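Local coordinates for protein beta-galactoside alpha-2,6-sialyltransferase (Photobacterium sp., PDB 2Z4T) that probably transfers sialic acid from a CMP-activated donor to the galactose of acceptors such as lactose, through an alpha-2,6 linkage, at residues H55-L66 / K72-R83; I154-L164 / K329-V338. All coordinates share one frame; numbering follows the deposited sequence.

Interaction 1 (H55-L66 / K72-R83); sequences HSWVQTCGTQQL and KESISLSVVAPR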
loop_
_atom_site.group_PDB
_atom_site.type_symbol
_atom_site.label_atom_id
_atom_site.label_comp_id
_atom_site.label_asym_id
_atom_site.label_seq_id
_atom_site.Cartn_x
_atom_site.Cartn_y
_atom_site.Cartn_z
ATOM N N HIS A 55 42.858 7.859 -26.732
ATOM C CA HIS A 55 42.693 7.463 -25.357
ATOM C C HIS A 55 42.975 6.056 -24.832
ATOM O O HIS A 55 43.518 5.187 -25.513
ATOM C CB HIS A 55 41.176 7.593 -25.190
ATOM C CG HIS A 55 40.419 6.460 -25.825
ATOM N ND1 HIS A 55 40.581 6.101 -27.150
ATOM C CD2 HIS A 55 39.549 5.564 -25.301
ATOM C CE1 HIS A 55 39.829 5.049 -27.418
ATOM N NE2 HIS A 55 39.191 4.703 -26.312
ATOM N N SER A 56 42.527 5.848 -23.591
ATOM C CA SER A 56 42.605 4.560 -22.904
ATOM C C SER A 56 41.423 4.360 -21.954
ATOM O O SER A 56 40.997 5.300 -21.271
ATOM C CB SER A 56 43.925 4.429 -22.123
ATOM O OG SER A 56 43.972 5.311 -21.000
ATOM N N TRP A 57 40.901 3.131 -21.945
ATOM C CA TRP A 57 39.983 2.638 -20.912
ATOM C C TRP A 57 40.655 1.489 -20.155
ATOM O O TRP A 57 41.268 0.603 -20.765
ATOM C CB TRP A 57 38.697 2.116 -21.515
ATOM C CG TRP A 57 37.642 3.132 -21.767
ATOM C CD1 TRP A 57 37.225 3.593 -22.987
ATOM C CD2 TRP A 57 36.821 3.793 -20.780
ATOM N NE1 TRP A 57 36.198 4.495 -22.817
ATOM C CE2 TRP A 57 35.930 4.637 -21.479
ATOM C CE3 TRP A 57 36.762 3.756 -19.376
ATOM C CZ2 TRP A 57 34.999 5.459 -20.822
ATOM C CZ3 TRP A 57 35.812 4.561 -18.719
ATOM C CH2 TRP A 57 34.947 5.401 -19.450
ATOM N N VAL A 58 40.550 1.503 -18.830
ATOM C CA VAL A 58 41.229 0.502 -18.015
ATOM C C VAL A 58 40.350 0.059 -16.855
ATOM O O VAL A 58 39.857 0.879 -16.072
ATOM C CB VAL A 58 42.580 1.013 -17.480
ATOM C CG1 VAL A 58 43.208 -0.027 -16.539
ATOM C CG2 VAL A 58 43.528 1.332 -18.620
ATOM N N GLN A 59 40.143 -1.251 -16.743
ATOM C CA GLN A 59 39.471 -1.763 -15.566
ATOM C C GLN A 59 40.434 -1.686 -14.395
ATOM O O GLN A 59 41.576 -2.153 -14.444
ATOM C CB GLN A 59 38.954 -3.173 -15.747
ATOM C CG GLN A 59 38.123 -3.603 -14.561
ATOM C CD GLN A 59 37.559 -4.981 -14.712
ATOM O OE1 GLN A 59 37.397 -5.700 -13.726
ATOM N NE2 GLN A 59 37.246 -5.364 -15.943
ATOM N N THR A 60 39.932 -1.105 -13.331
ATOM C CA THR A 60 40.768 -0.586 -12.302
ATOM C C THR A 60 40.419 -1.193 -10.930
ATOM O O THR A 60 41.217 -1.167 -10.004
ATOM C CB THR A 60 40.695 0.949 -12.438
ATOM O OG1 THR A 60 41.950 1.414 -12.954
ATOM C CG2 THR A 60 40.352 1.632 -11.191
ATOM N N CYS A 61 39.236 -1.784 -10.830
ATOM C CA CYS A 61 38.893 -2.582 -9.684
ATOM C C CYS A 61 37.782 -3.527 -10.107
ATOM O O CYS A 61 37.129 -3.299 -11.119
ATOM C CB CYS A 61 38.461 -1.698 -8.509
ATOM S SG CYS A 61 36.715 -1.295 -8.468
ATOM N N GLY A 62 37.575 -4.586 -9.335
ATOM C CA GLY A 62 36.570 -5.588 -9.649
ATOM C C GLY A 62 37.244 -6.900 -9.975
ATOM O O GLY A 62 38.314 -6.927 -10.573
ATOM N N THR A 63 36.632 -8.003 -9.579
ATOM C CA THR A 63 37.316 -9.263 -9.762
ATOM C C THR A 63 37.179 -9.873 -11.178
ATOM O O THR A 63 38.178 -10.227 -11.773
ATOM C CB THR A 63 37.138 -10.250 -8.561
ATOM O OG1 THR A 63 36.669 -11.519 -9.023
ATOM C CG2 THR A 63 36.203 -9.722 -7.551
ATOM N N GLN A 64 35.975 -9.981 -11.719
ATOM C CA GLN A 64 35.829 -10.474 -13.089
ATOM C C GLN A 64 36.284 -9.428 -14.106
ATOM O O GLN A 64 36.038 -8.238 -13.938
ATOM C CB GLN A 64 34.401 -10.937 -13.371
ATOM C CG GLN A 64 34.135 -12.365 -12.897
ATOM C CD GLN A 64 32.677 -12.796 -13.093
ATOM O OE1 GLN A 64 32.142 -12.733 -14.203
ATOM N NE2 GLN A 64 32.027 -13.233 -12.007
ATOM N N GLN A 65 36.970 -9.879 -15.149
ATOM C CA GLN A 65 37.461 -9.009 -16.217
ATOM C C GLN A 65 36.351 -8.709 -17.215
ATOM O O GLN A 65 35.798 -9.613 -17.818
ATOM C CB GLN A 65 38.640 -9.680 -16.914
ATOM C CG GLN A 65 39.897 -9.600 -16.137
ATOM C CD GLN A 65 40.511 -8.228 -16.249
ATOM O OE1 GLN A 65 40.905 -7.802 -17.334
ATOM N NE2 GLN A 65 40.587 -7.515 -15.132
ATOM N N LEU A 66 36.031 -7.436 -17.399
ATOM C CA LEU A 66 34.855 -7.051 -18.197
ATOM C C LEU A 66 35.193 -6.376 -19.521
ATOM O O LEU A 66 34.332 -6.289 -20.413
ATOM C CB LEU A 66 33.926 -6.122 -17.397
ATOM C CG LEU A 66 33.432 -6.510 -16.011
ATOM C CD1 LEU A 66 32.327 -5.537 -15.601
ATOM C CD2 LEU A 66 32.930 -7.942 -15.954
ATOM N N LYS A 72 37.807 -1.518 -25.252
ATOM C CA LYS A 72 38.794 -0.480 -25.024
ATOM C C LYS A 72 38.934 0.546 -26.170
ATOM O O LYS A 72 39.334 1.691 -25.923
ATOM C CB LYS A 72 40.148 -1.127 -24.716
ATOM C CG LYS A 72 40.212 -1.780 -23.353
ATOM C CD LYS A 72 41.656 -2.060 -22.955
ATOM C CE LYS A 72 42.009 -3.538 -23.047
ATOM N NZ LYS A 72 41.362 -4.330 -21.944
ATOM N N GLU A 73 38.596 0.145 -27.405
ATOM C CA GLU A 73 38.871 0.975 -28.596
ATOM C C GLU A 73 37.812 2.018 -28.984
ATOM O O GLU A 73 38.035 2.819 -29.900
ATOM C CB GLU A 73 39.260 0.113 -29.808
ATOM C CG GLU A 73 40.554 -0.725 -29.608
ATOM C CD GLU A 73 41.552 -0.114 -28.595
ATOM O OE1 GLU A 73 41.759 1.128 -28.608
ATOM O OE2 GLU A 73 42.128 -0.883 -27.785
ATOM N N SER A 74 36.677 2.017 -28.288
ATOM C CA SER A 74 35.678 3.048 -28.501
ATOM C C SER A 74 35.750 4.032 -27.336
ATOM O O SER A 74 36.184 3.658 -26.239
ATOM C CB SER A 74 34.277 2.438 -28.646
ATOM O OG SER A 74 33.793 1.972 -27.405
ATOM N N ILE A 75 35.346 5.284 -27.568
ATOM C CA ILE A 75 35.479 6.303 -26.517
ATOM C C ILE A 75 34.383 6.184 -25.452
ATOM O O ILE A 75 34.650 6.369 -24.273
ATOM C CB ILE A 75 35.748 7.768 -27.047
ATOM C CG1 ILE A 75 34.464 8.524 -27.309
ATOM C CG2 ILE A 75 36.701 7.784 -28.240
ATOM C CD1 ILE A 75 34.083 9.411 -26.142
ATOM N N SER A 76 33.173 5.819 -25.844
ATOM C CA SER A 76 32.190 5.487 -24.834
ATOM C C SER A 76 32.443 4.080 -24.269
ATOM O O SER A 76 32.894 3.186 -24.978
ATOM C CB SER A 76 30.765 5.648 -25.360
ATOM O OG SER A 76 30.347 4.503 -26.057
ATOM N N LEU A 77 32.170 3.910 -22.980
ATOM C CA LEU A 77 32.415 2.656 -22.270
ATOM C C LEU A 77 31.270 1.671 -22.468
ATOM O O LEU A 77 30.131 1.946 -22.103
ATOM C CB LEU A 77 32.593 2.928 -20.774
ATOM C CG LEU A 77 32.693 1.714 -19.842
ATOM C CD1 LEU A 77 34.080 1.029 -19.932
ATOM C CD2 LEU A 77 32.334 2.094 -18.403
ATOM N N SER A 78 31.586 0.518 -23.037
ATOM C CA SER A 78 30.591 -0.507 -23.243
ATOM C C SER A 78 30.972 -1.795 -22.505
ATOM O O SER A 78 32.013 -2.401 -22.785
ATOM C CB SER A 78 30.420 -0.752 -24.733
ATOM O OG SER A 78 29.084 -1.111 -24.985
ATOM N N VAL A 79 30.145 -2.183 -21.535
ATOM C CA VAL A 79 30.359 -3.398 -20.742
ATOM C C VAL A 79 29.061 -4.053 -20.298
ATOM O O VAL A 79 28.027 -3.402 -20.153
ATOM C CB VAL A 79 31.229 -3.159 -19.478
ATOM C CG1 VAL A 79 32.696 -3.161 -19.850
ATOM C CG2 VAL A 79 30.857 -1.867 -18.772
ATOM N N VAL A 80 29.140 -5.349 -20.064
ATOM C CA VAL A 80 28.035 -6.126 -19.555
ATOM C C VAL A 80 28.407 -6.459 -18.115
ATOM O O VAL A 80 29.515 -6.937 -17.862
ATOM C CB VAL A 80 27.861 -7.420 -20.393
ATOM C CG1 VAL A 80 26.674 -8.223 -19.918
ATOM C CG2 VAL A 80 27.697 -7.064 -21.883
ATOM N N ALA A 81 27.513 -6.182 -17.169
ATOM C CA ALA A 81 27.744 -6.522 -15.774
ATOM C C ALA A 81 27.858 -8.033 -15.682
ATOM O O ALA A 81 27.172 -8.732 -16.422
ATOM C CB ALA A 81 26.593 -6.033 -14.930
ATOM N N PRO A 82 28.718 -8.550 -14.782
ATOM C CA PRO A 82 28.934 -9.994 -14.705
ATOM C C PRO A 82 27.799 -10.684 -13.956
ATOM O O PRO A 82 26.923 -10.003 -13.401
ATOM C CB PRO A 82 30.225 -10.111 -13.899
ATOM C CG PRO A 82 30.227 -8.937 -13.021
ATOM C CD PRO A 82 29.504 -7.826 -13.769
ATOM N N ARG A 83 27.806 -12.018 -13.971
ATOM C CA ARG A 83 26.935 -12.816 -13.127
ATOM C C ARG A 83 27.665 -12.995 -11.809
ATOM O O ARG A 83 28.818 -13.411 -11.793
ATOM C CB ARG A 83 26.680 -14.177 -13.758
ATOM C CG ARG A 83 25.911 -14.099 -15.030
ATOM C CD ARG A 83 25.488 -15.454 -15.503
ATOM N NE ARG A 83 26.534 -16.132 -16.263
ATOM C CZ ARG A 83 26.432 -17.388 -16.696
ATOM N NH1 ARG A 83 25.332 -18.103 -16.443
ATOM N NH2 ARG A 83 27.433 -17.935 -17.377
HETATM O O HOH W 1 29.642 -13.661 -16.275
HETATM O O HOH W 2 31.896 -6.645 -21.021
#

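Interaction 2 (I154-L164 / K329-V338); sequences IVPTDEQMKEL and KQQELFLSIV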
loop_
_atom_site.group_PDB
_atom_site.type_symbol
_atom_site.label_atom_id
_atom_site.label_comp_id
_atom_site.label_asym_id
_atom_site.label_seq_id
_atom_site.Cartn_x
_atom_site.Cartn_y
_atom_site.Cartn_z
ATOM N N ILE A 154 -6.350 1.911 -7.151
ATOM C CA ILE A 154 -5.481 2.963 -7.612
ATOM C C ILE A 154 -4.919 2.526 -8.955
ATOM O O ILE A 154 -4.486 1.385 -9.142
ATOM C CB ILE A 154 -4.346 3.278 -6.608
ATOM C CG1 ILE A 154 -4.920 3.876 -5.325
ATOM C CG2 ILE A 154 -3.323 4.245 -7.220
ATOM C CD1 ILE A 154 -3.878 4.267 -4.291
ATOM N N VAL A 155 -4.949 3.428 -9.915
ATOM C CA VAL A 155 -4.393 3.104 -11.194
ATOM C C VAL A 155 -3.479 4.248 -11.626
ATOM O O VAL A 155 -3.938 5.312 -11.993
ATOM C CB VAL A 155 -5.505 2.605 -12.209
ATOM C CG1 VAL A 155 -6.934 2.951 -11.730
ATOM C CG2 VAL A 155 -5.221 3.009 -13.688
ATOM N N PRO A 156 -2.161 4.026 -11.529
ATOM C CA PRO A 156 -1.189 5.010 -11.964
ATOM C C PRO A 156 -1.221 5.124 -13.482
ATOM O O PRO A 156 -1.509 4.136 -14.177
ATOM C CB PRO A 156 0.159 4.411 -11.537
ATOM C CG PRO A 156 -0.144 3.238 -10.714
ATOM C CD PRO A 156 -1.520 2.794 -11.034
ATOM N N THR A 157 -0.945 6.321 -13.992
ATOM C CA THR A 157 -0.779 6.526 -15.433
ATOM C C THR A 157 0.473 5.785 -15.905
ATOM O O THR A 157 1.274 5.320 -15.074
ATOM C CB THR A 157 -0.612 8.008 -15.737
ATOM O OG1 THR A 157 0.640 8.461 -15.190
ATOM C CG2 THR A 157 -1.794 8.811 -15.135
ATOM N N ASP A 158 0.646 5.680 -17.228
ATOM C CA ASP A 158 1.866 5.092 -17.795
ATOM C C ASP A 158 3.103 5.863 -17.379
ATOM O O ASP A 158 4.144 5.263 -17.148
ATOM C CB ASP A 158 1.799 4.979 -19.324
ATOM C CG ASP A 158 0.617 4.131 -19.798
ATOM O OD1 ASP A 158 0.138 3.266 -19.010
ATOM O OD2 ASP A 158 0.156 4.338 -20.954
ATOM N N GLU A 159 2.984 7.186 -17.288
ATOM C CA GLU A 159 4.081 8.076 -16.894
ATOM C C GLU A 159 4.558 7.726 -15.491
ATOM O O GLU A 159 5.770 7.536 -15.237
ATOM C CB GLU A 159 3.604 9.541 -16.926
ATOM C CG GLU A 159 4.642 10.604 -16.512
ATOM C CD GLU A 159 4.016 11.959 -16.135
ATOM O OE1 GLU A 159 3.160 12.010 -15.220
ATOM O OE2 GLU A 159 4.391 12.986 -16.742
ATOM N N GLN A 160 3.584 7.657 -14.577
ATOM C CA GLN A 160 3.821 7.354 -13.174
ATOM C C GLN A 160 4.450 5.974 -13.001
ATOM O O GLN A 160 5.439 5.831 -12.283
ATOM C CB GLN A 160 2.521 7.482 -12.380
ATOM C CG GLN A 160 2.153 8.943 -12.108
ATOM C CD GLN A 160 0.674 9.169 -11.851
ATOM O OE1 GLN A 160 -0.135 8.229 -11.819
ATOM N NE2 GLN A 160 0.315 10.427 -11.650
ATOM N N MET A 161 3.888 4.977 -13.687
ATOM C CA MET A 161 4.456 3.626 -13.711
ATOM C C MET A 161 5.908 3.658 -14.151
ATOM O O MET A 161 6.797 3.142 -13.459
ATOM C CB MET A 161 3.627 2.684 -14.586
ATOM C CG MET A 161 2.254 2.376 -13.962
ATOM S SD MET A 161 1.407 0.986 -14.720
ATOM C CE MET A 161 0.842 1.730 -16.241
ATOM N N LYS A 162 6.148 4.320 -15.275
ATOM C CA LYS A 162 7.493 4.419 -15.806
ATOM C C LYS A 162 8.423 5.053 -14.761
ATOM O O LYS A 162 9.517 4.570 -14.514
ATOM C CB LYS A 162 7.505 5.171 -17.135
ATOM C CG LYS A 162 8.657 4.735 -18.043
ATOM C CD LYS A 162 9.858 5.708 -17.997
ATOM C CE LYS A 162 9.803 6.751 -19.142
ATOM N NZ LYS A 162 10.983 7.679 -19.144
ATOM N N GLU A 163 7.949 6.095 -14.106
ATOM C CA GLU A 163 8.729 6.755 -13.087
ATOM C C GLU A 163 9.060 5.847 -11.900
ATOM O O GLU A 163 10.058 6.050 -11.215
ATOM C CB GLU A 163 7.943 7.953 -12.599
ATOM C CG GLU A 163 8.765 9.112 -12.214
ATOM C CD GLU A 163 7.920 10.341 -12.052
ATOM O OE1 GLU A 163 6.945 10.531 -12.828
ATOM O OE2 GLU A 163 8.248 11.119 -11.142
ATOM N N LEU A 164 8.216 4.849 -11.648
ATOM C CA LEU A 164 8.409 3.983 -10.484
ATOM C C LEU A 164 8.745 2.555 -10.861
ATOM O O LEU A 164 8.748 1.668 -10.001
ATOM C CB LEU A 164 7.185 4.019 -9.568
ATOM C CG LEU A 164 6.884 5.373 -8.945
ATOM C CD1 LEU A 164 5.496 5.377 -8.389
ATOM C CD2 LEU A 164 7.902 5.696 -7.864
ATOM N N LYS A 329 9.391 16.122 -3.900
ATOM C CA LYS A 329 9.069 15.544 -5.194
ATOM C C LYS A 329 8.236 14.269 -5.002
ATOM O O LYS A 329 7.222 14.068 -5.694
ATOM C CB LYS A 329 10.337 15.237 -5.986
ATOM C CG LYS A 329 10.216 14.069 -6.961
ATOM C CD LYS A 329 9.424 14.473 -8.188
ATOM C CE LYS A 329 9.237 13.285 -9.116
ATOM N NZ LYS A 329 8.109 13.549 -10.053
ATOM N N GLN A 330 8.668 13.432 -4.060
ATOM C CA GLN A 330 7.921 12.241 -3.644
ATOM C C GLN A 330 6.488 12.564 -3.145
ATOM O O GLN A 330 5.516 11.894 -3.509
ATOM C CB GLN A 330 8.725 11.484 -2.574
ATOM C CG GLN A 330 10.029 10.847 -3.099
ATOM C CD GLN A 330 10.879 10.214 -2.004
ATOM O OE1 GLN A 330 11.049 10.779 -0.911
ATOM N NE2 GLN A 330 11.416 9.031 -2.291
ATOM N N GLN A 331 6.352 13.593 -2.320
ATOM C CA GLN A 331 5.026 13.998 -1.856
ATOM C C GLN A 331 4.096 14.376 -3.020
ATOM O O GLN A 331 2.918 14.013 -3.007
ATOM C CB GLN A 331 5.113 15.147 -0.853
ATOM C CG GLN A 331 5.841 14.785 0.431
ATOM C CD GLN A 331 5.630 15.829 1.534
ATOM O OE1 GLN A 331 5.884 15.555 2.712
ATOM N NE2 GLN A 331 5.139 17.012 1.163
ATOM N N GLU A 332 4.631 15.075 -4.028
ATOM C CA GLU A 332 3.838 15.455 -5.196
ATOM C C GLU A 332 3.460 14.244 -6.030
ATOM O O GLU A 332 2.334 14.137 -6.502
ATOM C CB GLU A 332 4.579 16.460 -6.075
ATOM C CG GLU A 332 3.781 16.962 -7.297
ATOM C CD GLU A 332 4.682 17.524 -8.381
ATOM O OE1 GLU A 332 4.433 18.651 -8.851
ATOM O OE2 GLU A 332 5.669 16.856 -8.753
ATOM N N LEU A 333 4.406 13.337 -6.216
ATOM C CA LEU A 333 4.137 12.154 -7.005
ATOM C C LEU A 333 3.056 11.305 -6.308
ATOM O O LEU A 333 2.128 10.817 -6.958
ATOM C CB LEU A 333 5.422 11.360 -7.248
ATOM C CG LEU A 333 5.292 10.047 -8.024
ATOM C CD1 LEU A 333 4.690 10.257 -9.447
ATOM C CD2 LEU A 333 6.658 9.333 -8.061
ATOM N N PHE A 334 3.171 11.183 -4.992
ATOM C CA PHE A 334 2.186 10.496 -4.172
ATOM C C PHE A 334 0.770 11.071 -4.328
ATOM O O PHE A 334 -0.166 10.322 -4.651
ATOM C CB PHE A 334 2.640 10.521 -2.704
ATOM C CG PHE A 334 1.690 9.856 -1.757
ATOM C CD1 PHE A 334 1.564 8.478 -1.729
ATOM C CD2 PHE A 334 0.939 10.616 -0.862
ATOM C CE1 PHE A 334 0.678 7.867 -0.841
ATOM C CE2 PHE A 334 0.051 10.017 0.037
ATOM C CZ PHE A 334 -0.081 8.642 0.045
ATOM N N LEU A 335 0.614 12.384 -4.110
ATOM C CA LEU A 335 -0.721 13.016 -4.155
ATOM C C LEU A 335 -1.337 12.864 -5.533
ATOM O O LEU A 335 -2.553 12.689 -5.707
ATOM C CB LEU A 335 -0.686 14.510 -3.753
ATOM C CG LEU A 335 -0.200 14.794 -2.331
ATOM C CD1 LEU A 335 -0.326 16.265 -2.002
ATOM C CD2 LEU A 335 -0.933 13.918 -1.283
ATOM N N SER A 336 -0.454 12.923 -6.502
ATOM C CA SER A 336 -0.817 12.816 -7.872
ATOM C C SER A 336 -1.301 11.395 -8.184
ATOM O O SER A 336 -2.311 11.220 -8.854
ATOM C CB SER A 336 0.393 13.197 -8.700
ATOM O OG SER A 336 0.129 12.956 -10.042
ATOM N N ILE A 337 -0.610 10.382 -7.675
ATOM C CA ILE A 337 -1.065 9.014 -7.870
ATOM C C ILE A 337 -2.385 8.688 -7.151
ATOM O O ILE A 337 -3.218 7.980 -7.705
ATOM C CB ILE A 337 0.025 7.971 -7.541
ATOM C CG1 ILE A 337 1.205 8.144 -8.514
ATOM C CG2 ILE A 337 -0.561 6.549 -7.659
ATOM C CD1 ILE A 337 2.426 7.285 -8.212
ATOM N N VAL A 338 -2.573 9.193 -5.931
ATOM C CA VAL A 338 -3.854 9.014 -5.234
ATOM C C VAL A 338 -4.969 9.986 -5.717
ATOM O O VAL A 338 -6.105 9.887 -5.270
ATOM C CB VAL A 338 -3.716 9.038 -3.661
ATOM C CG1 VAL A 338 -2.512 8.199 -3.197
ATOM C CG2 VAL A 338 -3.615 10.481 -3.136
#

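Interaction 1 (H55-L66 / K72-R83)
Trp57 carries its CG beside the backbone N and anti to the carbonyl carbon (chi1 -86°), which points the edge of the indole at the carbonyls of Ser74 and Ile75, while His55, with CG between N and the carbonyl carbon (chi1 76°), turns its imidazole toward the carbonyls of 72-74. The indole NE1 donates to Ile75 O at 2.8 Å, with an N-H...O angle of 154°. That oxygen lies in the ring plane, yet the donor sits well above the carbonyl plane of Ile75. The Leu77 side chain crosses that of Trp57 at about a right angle and sets CB over one face of the six-membered ring of Trp57, 3.8 Å from its centroid, a CH-pi contact, so the indole is gripped both at its edge and on a face. His55 NE2 makes two weak bonds, to Lys72 O at 3.0 Å and Ser74 O at 3.2 Å, and Ile75 CG2 covers one face of the imidazole.

Toward the other end, Leu66 CB meets Val79 CG1 at 4.0 Å, and its CD2 rests on Pro82 CB. A water lies between Leu66 O and Val80 N. Gln64, extended beyond CG, reaches across Pro82 CB to give NE2 to Arg83 O at 3.2 Å.

The contact belongs to the immunoglobulin-like beta-sandwich. Strand 52-61 pairs antiparallel with strand 88-98, to which the Cys61-Cys91 disulfide also ties it, and strand 77-80 pairs with 39-42. Trp57 meets the ring of Phe94 on strand 88-98; Trp57 and Leu77 pack on Val108, and Val79 on Leu110, of strand 103-122.

Interaction 2 (I154-L164 / K329-V338)
Ile337 lies along the amide of Gln160, its CG1 3.5 Å from Gln160 CD as the two side chains slide past each other in opposite directions. The end of the same branch, CD1, meets Leu164 CD1 tip to tip at 3.6 Å, and the other branch, CG2, touches Ile154 CG2, also at 3.6 Å, where the two side chains cross at about a right angle. With CG1 beside the backbone N and CG2 anti to it (chi1 -64°), Ile337 directs one branch at helix 158-164 and the other at the segment leading into it. Leu333 continues the apolar strip, placing CD1 against Gln160 CG and CD2 end-on against Leu164 CD2.

Gln160 also forms a capping box with Thr157. Thr157, the N-cap of helix 158-164, accepts from Gln160 N through OG1 at 3.1 Å, and Gln160 OE1 in turn accepts from Thr157 N at 3.0 Å, the donor standing above the amide carbonyl plane. This second bond would hold the carboxamide in its rotation, leaving the aliphatic part to pack on Ile337 and Leu333. The helices belong to the glycosyltransferase part of this GT-B enzyme and run roughly antiparallel at 139°, their axes 11.2 Å apart at closest. Helix 126-141 packs against both, touched by Leu164 from one helix and by Phe334 and Val338 from the other.

At the more exposed margin, Lys329 NZ forms a salt bridge with Glu163 OE2 at 2.7 Å, using the syn lone pair of OE2. At the far end, Ile154 packs close to Thr128, a ligand of a bound magnesium ion.

In the fold
Interaction 1 closes before interaction 2 opens along the chain, and they belong to different parts of it: the 55-66/72-83 contact to the immunoglobulin-like beta-sandwich, the 154-164/329-338 contact to the GT-B region. Their centres lie 36 Å apart, with about 20 Å between nearest atoms. The long strand 103-122 runs from one region into the other: it pairs with 88-98 and also with 146-151, which precedes segment 154-164. Interaction 1 joins segments separated by five residues, whereas interaction 2 bridges 164 intervening residues. The two contacts thus pack separate domains, and only the second lies near the nucleotide and metal sites, the Ile154 side chain about 6 Å from a bound magnesium ion.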